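Local structure of hypothetical bacterial 6-phosphogluconolactonase (Bacteroides fragilis, 3SCY) at residues Ile217-Asp221 with Gly222-Tyr226; Leu245-Ile248 with Gln249-Ala252. The protein is a putative 6-phosphogluconolactonase, a seven-bladed beta-propeller that probably hydrolyses 6-phosphogluconolactone to 6-phosphogluconate. One frame throughout, in Å; residues are numbered along the deposited sequence. Where two conformers were deposited one is given.

Contact 1 (Ile217-Asp221 with Gly222-Tyr226)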
ATOM      1  N   ILE A 217      -1.952  -1.722   8.193  1.00 15.44           N
ATOM      2  CA  ILE A 217      -3.289  -2.156   7.817  1.00 15.23           C
ATOM      3  C   ILE A 217      -4.137  -2.296   9.076  1.00 18.26           C
ATOM      4  O   ILE A 217      -3.606  -2.394  10.196  1.00 19.18           O
ATOM      5  CB  ILE A 217      -3.332  -3.452   6.992  1.00 16.89           C
ATOM      6  CG1 ILE A 217      -2.672  -4.606   7.816  1.00 18.25           C
ATOM      7  CG2 ILE A 217      -2.653  -3.265   5.607  1.00 16.45           C
ATOM      8  CD1 ILE A 217      -2.902  -5.994   7.271  1.00 19.96           C
ATOM      9  N   PHE A 218      -5.449  -2.333   8.880  1.00 17.15           N
ATOM     10  CA  PHE A 218      -6.434  -2.531   9.948  1.00 17.62           C
ATOM     11  C   PHE A 218      -7.226  -3.761   9.661  1.00 21.76           C
ATOM     12  O   PHE A 218      -7.413  -4.097   8.485  1.00 20.44           O
ATOM     13  CB  PHE A 218      -7.417  -1.337  10.041  1.00 19.48           C
ATOM     14  CG  PHE A 218      -6.703  -0.072  10.422  1.00 20.82           C
ATOM     15  CD1 PHE A 218      -6.523   0.265  11.757  1.00 24.52           C
ATOM     16  CD2 PHE A 218      -6.151   0.752   9.447  1.00 23.75           C
ATOM     17  CE1 PHE A 218      -5.802   1.414  12.110  1.00 25.78           C
ATOM     18  CE2 PHE A 218      -5.455   1.905   9.800  1.00 26.41           C
ATOM     19  CZ  PHE A 218      -5.264   2.208  11.123  1.00 22.87           C
ATOM     20  N   ASN A 219      -7.779  -4.387  10.708  1.00 19.51           N
ATOM     21  CA  ASN A 219      -8.666  -5.518  10.442  1.00 19.87           C
ATOM     22  C   ASN A 219     -10.059  -4.976  10.027  1.00 22.52           C
ATOM     23  O   ASN A 219     -10.286  -3.758  10.050  1.00 21.67           O
ATOM     24  CB  ASN A 219      -8.737  -6.501  11.616  1.00 19.41           C
ATOM     25  CG  ASN A 219      -9.567  -6.001  12.759  1.00 26.28           C
ATOM     26  OD1 ASN A 219      -9.641  -4.796  13.014  1.00 23.77           O
ATOM     27  ND2 ASN A 219     -10.242  -6.904  13.429  1.00 25.69           N
ATOM     28  N   SER A 220     -10.975  -5.883   9.669  1.00 21.02           N
ATOM     29  CA  SER A 220     -12.302  -5.511   9.159  0.50 20.79           C
ATOM     30  C   SER A 220     -13.154  -4.697  10.135  1.00 24.95           C
ATOM     31  O   SER A 220     -13.832  -3.783   9.679  1.00 24.40           O
ATOM     32  CB  SER A 220     -13.092  -6.739   8.720  0.50 24.23           C
ATOM     33  OG  SER A 220     -13.239  -7.671   9.776  0.50 28.16           O
ATOM     34  N   ASP A 221     -13.146  -5.014  11.425  1.00 23.25           N
ATOM     35  CA  ASP A 221     -13.986  -4.256  12.361  1.00 24.00           C
ATOM     36  C   ASP A 221     -13.247  -3.025  12.914  1.00 28.44           C
ATOM     37  O   ASP A 221     -13.839  -2.258  13.671  1.00 29.31           O
ATOM     38  CB  ASP A 221     -14.540  -5.144  13.494  1.00 27.05           C
ATOM     39  CG  ASP A 221     -13.535  -5.802  14.412  1.00 31.84           C
ATOM     40  OD1 ASP A 221     -12.364  -5.390  14.405  1.00 29.12           O
ATOM     41  OD2 ASP A 221     -13.941  -6.690  15.193  1.00 39.49           O
ATOM     42  N   GLY A 222     -11.983  -2.856  12.525  1.00 24.11           N
ATOM     43  CA  GLY A 222     -11.145  -1.728  12.932  1.00 22.65           C
ATOM     44  C   GLY A 222     -10.692  -1.741  14.385  1.00 28.25           C
ATOM     45  O   GLY A 222     -10.373  -0.685  14.924  1.00 30.24           O
ATOM     46  N   LYS A 223     -10.656  -2.919  15.040  1.00 23.42           N
ATOM     47  CA  LYS A 223     -10.222  -3.059  16.442  1.00 23.34           C
ATOM     48  C   LYS A 223      -8.738  -3.441  16.563  1.00 23.98           C
ATOM     49  O   LYS A 223      -8.170  -3.384  17.657  1.00 25.30           O
ATOM     50  CB  LYS A 223     -11.087  -4.101  17.182  1.00 27.54           C
ATOM     51  CG  LYS A 223     -12.518  -3.617  17.414  1.00 35.76           C
ATOM     52  CD  LYS A 223     -13.493  -4.743  17.832  1.00 51.68           C
ATOM     53  CE  LYS A 223     -13.333  -5.296  19.236  1.00 65.80           C
ATOM     54  NZ  LYS A 223     -12.314  -6.387  19.302  1.00 70.12           N
ATOM     55  N   PHE A 224      -8.108  -3.850  15.450  1.00 20.93           N
ATOM     56  CA  PHE A 224      -6.702  -4.223  15.451  1.00 20.66           C
ATOM     57  C   PHE A 224      -6.021  -3.636  14.243  1.00 23.62           C
ATOM     58  O   PHE A 224      -6.662  -3.464  13.199  1.00 22.94           O
ATOM     59  CB  PHE A 224      -6.520  -5.746  15.431  1.00 23.03           C
ATOM     60  CG  PHE A 224      -7.048  -6.435  16.665  1.00 23.46           C
ATOM     61  CD1 PHE A 224      -6.345  -6.384  17.861  1.00 26.48           C
ATOM     62  CD2 PHE A 224      -8.280  -7.068  16.648  1.00 26.15           C
ATOM     63  CE1 PHE A 224      -6.850  -6.993  19.015  1.00 28.06           C
ATOM     64  CE2 PHE A 224      -8.787  -7.685  17.800  1.00 30.11           C
ATOM     65  CZ  PHE A 224      -8.075  -7.631  18.977  1.00 29.07           C
ATOM     66  N   ALA A 225      -4.737  -3.318  14.390  1.00 21.17           N
ATOM     67  CA  ALA A 225      -3.904  -2.835  13.297  1.00 19.99           C
ATOM     68  C   ALA A 225      -2.635  -3.660  13.261  1.00 20.65           C
ATOM     69  O   ALA A 225      -2.210  -4.221  14.280  1.00 19.10           O
ATOM     70  CB  ALA A 225      -3.588  -1.357  13.464  1.00 20.74           C
ATOM     71  N   TYR A 226      -2.015  -3.740  12.089  1.00 17.39           N
ATOM     72  CA  TYR A 226      -0.808  -4.539  11.901  1.00 16.77           C
ATOM     73  C   TYR A 226       0.178  -3.767  11.075  1.00 18.45           C
ATOM     74  O   TYR A 226      -0.187  -3.208  10.037  1.00 18.28           O
ATOM     75  CB  TYR A 226      -1.136  -5.888  11.236  1.00 17.87           C
ATOM     76  CG  TYR A 226      -2.113  -6.688  12.061  1.00 18.57           C
ATOM     77  CD1 TYR A 226      -1.668  -7.578  13.036  1.00 20.63           C
ATOM     78  CD2 TYR A 226      -3.482  -6.595  11.836  1.00 18.60           C
ATOM     79  CE1 TYR A 226      -2.570  -8.279  13.838  1.00 21.12           C
ATOM     80  CE2 TYR A 226      -4.394  -7.287  12.629  1.00 20.00           C
ATOM     81  CZ  TYR A 226      -3.932  -8.143  13.614  1.00 22.63           C
ATOM     82  OH  TYR A 226      -4.843  -8.836  14.367  1.00 23.12           O
TER
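Asn219 turns its carboxamide back across the hairpin toward Phe224, and its two ends serve different partners. With chi1 at 75°, CG sits between the backbone N and the carbonyl carbon, which swings OD1 over the backbone of the returning strand. There OD1 accepts the amide of Phe224 (Phe224 N to Asn219 OD1, 3.0 Å), the donor standing above the carbonyl plane, and takes a weak, bent bond from Lys223 N. The other end of the amide gives a hydrogen bond from Asn219 ND2 to Asp221 OD1 (2.8 Å). The same ND2 lies at the edge of the Phe224 ring, near its plane, with amide and ring 73° apart. Asp221 OD1 is therefore gripped twice, by Asn219 ND2 on one face of the carboxylate and by Lys223 N on the other (3.1 Å to Asp221 OD1), which should restrain how both groups can turn. The aliphatic part of Lys223 passes Asp221 obliquely, while Lys223 NZ stays 4.4 Å from Asp221 OD2, beyond a salt bridge.

The type I turn from Asn219 to Gly222 is closed by Gly222 N on Asn219 O, and Asn219 N bonds Phe224 O. Gly222 itself takes a positive phi (71°), open to glycine because it has no CB to meet the carbonyl oxygen before it. Beyond the turn, Ile217 and Tyr226 form a hydrogen-bonded antiparallel pair, with Ile217 CG1 4.0 Å from Tyr226 CB. On the other face, Phe218 lays CD1 and CE1 against the small methyl of Ala225, each 3.8 Å from Ala225 CB.

The hairpin joins strands 213-218 and 224-229. Ile217 and Tyr226 pack on Ile264 of strand 261-266, whereas Phe218 meets Tyr240 of strand 234-241 edge-to-face and Pro164 of a loop.

Contact 2 (Leu245-Ile248 with Gln249-Ala252)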
ATOM      1  N   LEU A 245      -3.161   3.468  19.274  1.00 26.86           N
ATOM      2  CA  LEU A 245      -2.524   2.229  18.865  1.00 25.81           C
ATOM      3  C   LEU A 245      -1.830   1.672  20.093  1.00 31.96           C
ATOM      4  O   LEU A 245      -0.913   2.326  20.602  1.00 34.72           O
ATOM      5  CB  LEU A 245      -1.490   2.422  17.737  1.00 24.97           C
ATOM      6  CG  LEU A 245      -1.978   2.641  16.316  1.00 29.05           C
ATOM      7  CD1 LEU A 245      -0.785   2.917  15.421  1.00 29.19           C
ATOM      8  CD2 LEU A 245      -2.710   1.412  15.788  1.00 29.83           C
ATOM      9  N   ASP A 246      -2.255   0.495  20.581  1.00 28.95           N
ATOM     10  CA  ASP A 246      -1.629  -0.144  21.733  0.50 29.75           C
ATOM     11  C   ASP A 246      -0.979  -1.457  21.279  1.00 32.50           C
ATOM     12  O   ASP A 246      -1.673  -2.364  20.829  1.00 29.92           O
ATOM     13  CB  ASP A 246      -2.671  -0.370  22.845  0.50 32.64           C
ATOM     14  CG  ASP A 246      -2.136  -0.933  24.148  0.50 43.90           C
ATOM     15  OD1 ASP A 246      -0.934  -0.724  24.442  0.50 44.80           O
ATOM     16  OD2 ASP A 246      -2.930  -1.539  24.902  0.50 52.00           O
ATOM     17  N   GLU A 247       0.363  -1.554  21.382  1.00 31.49           N
ATOM     18  CA  GLU A 247       1.106  -2.734  20.962  1.00 31.06           C
ATOM     19  C   GLU A 247       0.717  -3.964  21.807  1.00 32.89           C
ATOM     20  O   GLU A 247       0.732  -3.895  23.042  1.00 34.50           O
ATOM     21  CB  GLU A 247       2.617  -2.441  21.049  1.00 32.78           C
ATOM     22  CG  GLU A 247       3.526  -3.551  20.546  1.00 43.76           C
ATOM     23  CD  GLU A 247       4.976  -3.162  20.326  1.00 65.18           C
ATOM     24  OE1 GLU A 247       5.249  -1.974  20.033  1.00 50.52           O
ATOM     25  OE2 GLU A 247       5.836  -4.073  20.377  1.00 67.25           O
ATOM     26  N   ILE A 248       0.360  -5.085  21.141  1.00 26.44           N
ATOM     27  CA  ILE A 248      -0.005  -6.323  21.852  1.00 26.25           C
ATOM     28  C   ILE A 248       0.971  -7.461  21.563  1.00 29.35           C
ATOM     29  O   ILE A 248       1.048  -8.398  22.361  1.00 30.71           O
ATOM     30  CB  ILE A 248      -1.460  -6.794  21.606  1.00 29.75           C
ATOM     31  CG1 ILE A 248      -1.741  -7.000  20.092  1.00 29.48           C
ATOM     32  CG2 ILE A 248      -2.459  -5.790  22.249  1.00 31.63           C
ATOM     33  CD1 ILE A 248      -3.117  -7.566  19.702  1.00 32.69           C
ATOM     34  N   GLN A 249       1.698  -7.392  20.437  1.00 26.74           N
ATOM     35  CA  GLN A 249       2.605  -8.447  20.021  1.00 25.18           C
ATOM     36  C   GLN A 249       3.560  -7.993  18.950  1.00 25.84           C
ATOM     37  O   GLN A 249       3.187  -7.178  18.091  1.00 25.52           O
ATOM     38  CB  GLN A 249       1.780  -9.624  19.477  1.00 25.10           C
ATOM     39  CG  GLN A 249       2.515 -10.966  19.439  1.00 25.08           C
ATOM     40  CD  GLN A 249       1.748 -12.004  18.671  1.00 33.80           C
ATOM     41  OE1 GLN A 249       0.811 -11.703  17.934  1.00 31.49           O
ATOM     42  NE2 GLN A 249       2.147 -13.259  18.802  1.00 32.07           N
ATOM     43  N   THR A 250       4.786  -8.564  18.960  1.00 25.00           N
ATOM     44  CA  THR A 250       5.785  -8.418  17.899  1.00 23.54           C
ATOM     45  C   THR A 250       6.155  -9.835  17.466  1.00 28.00           C
ATOM     46  O   THR A 250       6.508 -10.651  18.323  1.00 28.41           O
ATOM     47  CB  THR A 250       7.025  -7.614  18.337  1.00 30.05           C
ATOM     48  OG1 THR A 250       6.664  -6.277  18.652  1.00 29.53           O
ATOM     49  CG2 THR A 250       8.114  -7.585  17.261  1.00 27.61           C
ATOM     50  N   VAL A 251       6.088 -10.130  16.149  1.00 23.93           N
ATOM     51  CA  VAL A 251       6.463 -11.435  15.586  1.00 22.82           C
ATOM     52  C   VAL A 251       7.461 -11.219  14.457  1.00 24.37           C
ATOM     53  O   VAL A 251       7.508 -10.153  13.865  1.00 21.81           O
ATOM     54  CB  VAL A 251       5.269 -12.307  15.110  1.00 25.77           C
ATOM     55  CG1 VAL A 251       4.342 -12.662  16.266  1.00 27.20           C
ATOM     56  CG2 VAL A 251       4.487 -11.632  13.980  1.00 24.34           C
ATOM     57  N   ALA A 252       8.253 -12.242  14.151  1.00 23.50           N
ATOM     58  CA  ALA A 252       9.220 -12.173  13.086  1.00 22.98           C
ATOM     59  C   ALA A 252       8.611 -12.617  11.779  1.00 26.71           C
ATOM     60  O   ALA A 252       8.177 -13.762  11.659  1.00 27.88           O
ATOM     61  CB  ALA A 252      10.413 -13.062  13.421  1.00 24.01           C
TER
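Glu247 and Thr250 supply the polar approach in this segment of strand, with Glu247 OE2 2.9 Å from Thr250 OG1. Both side chains rise from the same face, where each also touches Ile236 of the neighbouring strand. Glu247 holds CG anti to its backbone N (chi1 -176°) and runs on extended, which carries the carboxylate along the strand to the hydroxyl. Thr250 places OG1 beside its own N, on the side from which Glu247 arrives, and the two side chains cross at a slant. A long acid and a short beta-branched alcohol suit this exposed face, since their polar ends can lie near solvent while their carbons rest on the isoleucine. Gln249 is extended too, and its OE1 accepts the backbone amide of Leu296 in the next blade.

The backbone contribution is a classic beta bulge. Ile248 and Gln249 both face Ala237, and both make backbone hydrogen bonds with it. Ile248 has a psi of -22°, far from the usual extended value, and this local twist accommodates the extra residue.

Apolar contact falls to Ile248, whose side chain meets the methyl of Ala237 and the ring of Phe224, as suits a hydrocarbon in a partly exposed place.

The bulge thus lets Glu247 and Thr250, three residues apart, share one face while Ile248 and Gln249 lie on the other. The polar pair is at the exposed surface, where its strength probably depends on solvent, whereas the amide of Gln249 ties the strand to the next blade.

In the fold
Contacts 1 and 2 belong to the same four-stranded blade of the propeller. Contact 1 joins its first two strands and is partly buried; contact 2 is a surface contact on its outermost strand, 244-252. Their centres lie about 13 Å apart, and the blade's apolar side chains connect them: Ala225 CB is 3.7 Å from Leu245 CD2, and Phe224 CE1 is 3.8 Å from Ile248 CD1. The chemistry follows position. The inner hairpin relies on backbone pairing and a turn tied by amide and carboxylate, whereas residues 245-252 combine a bulge in the backbone with exposed polar side chains along a single strand.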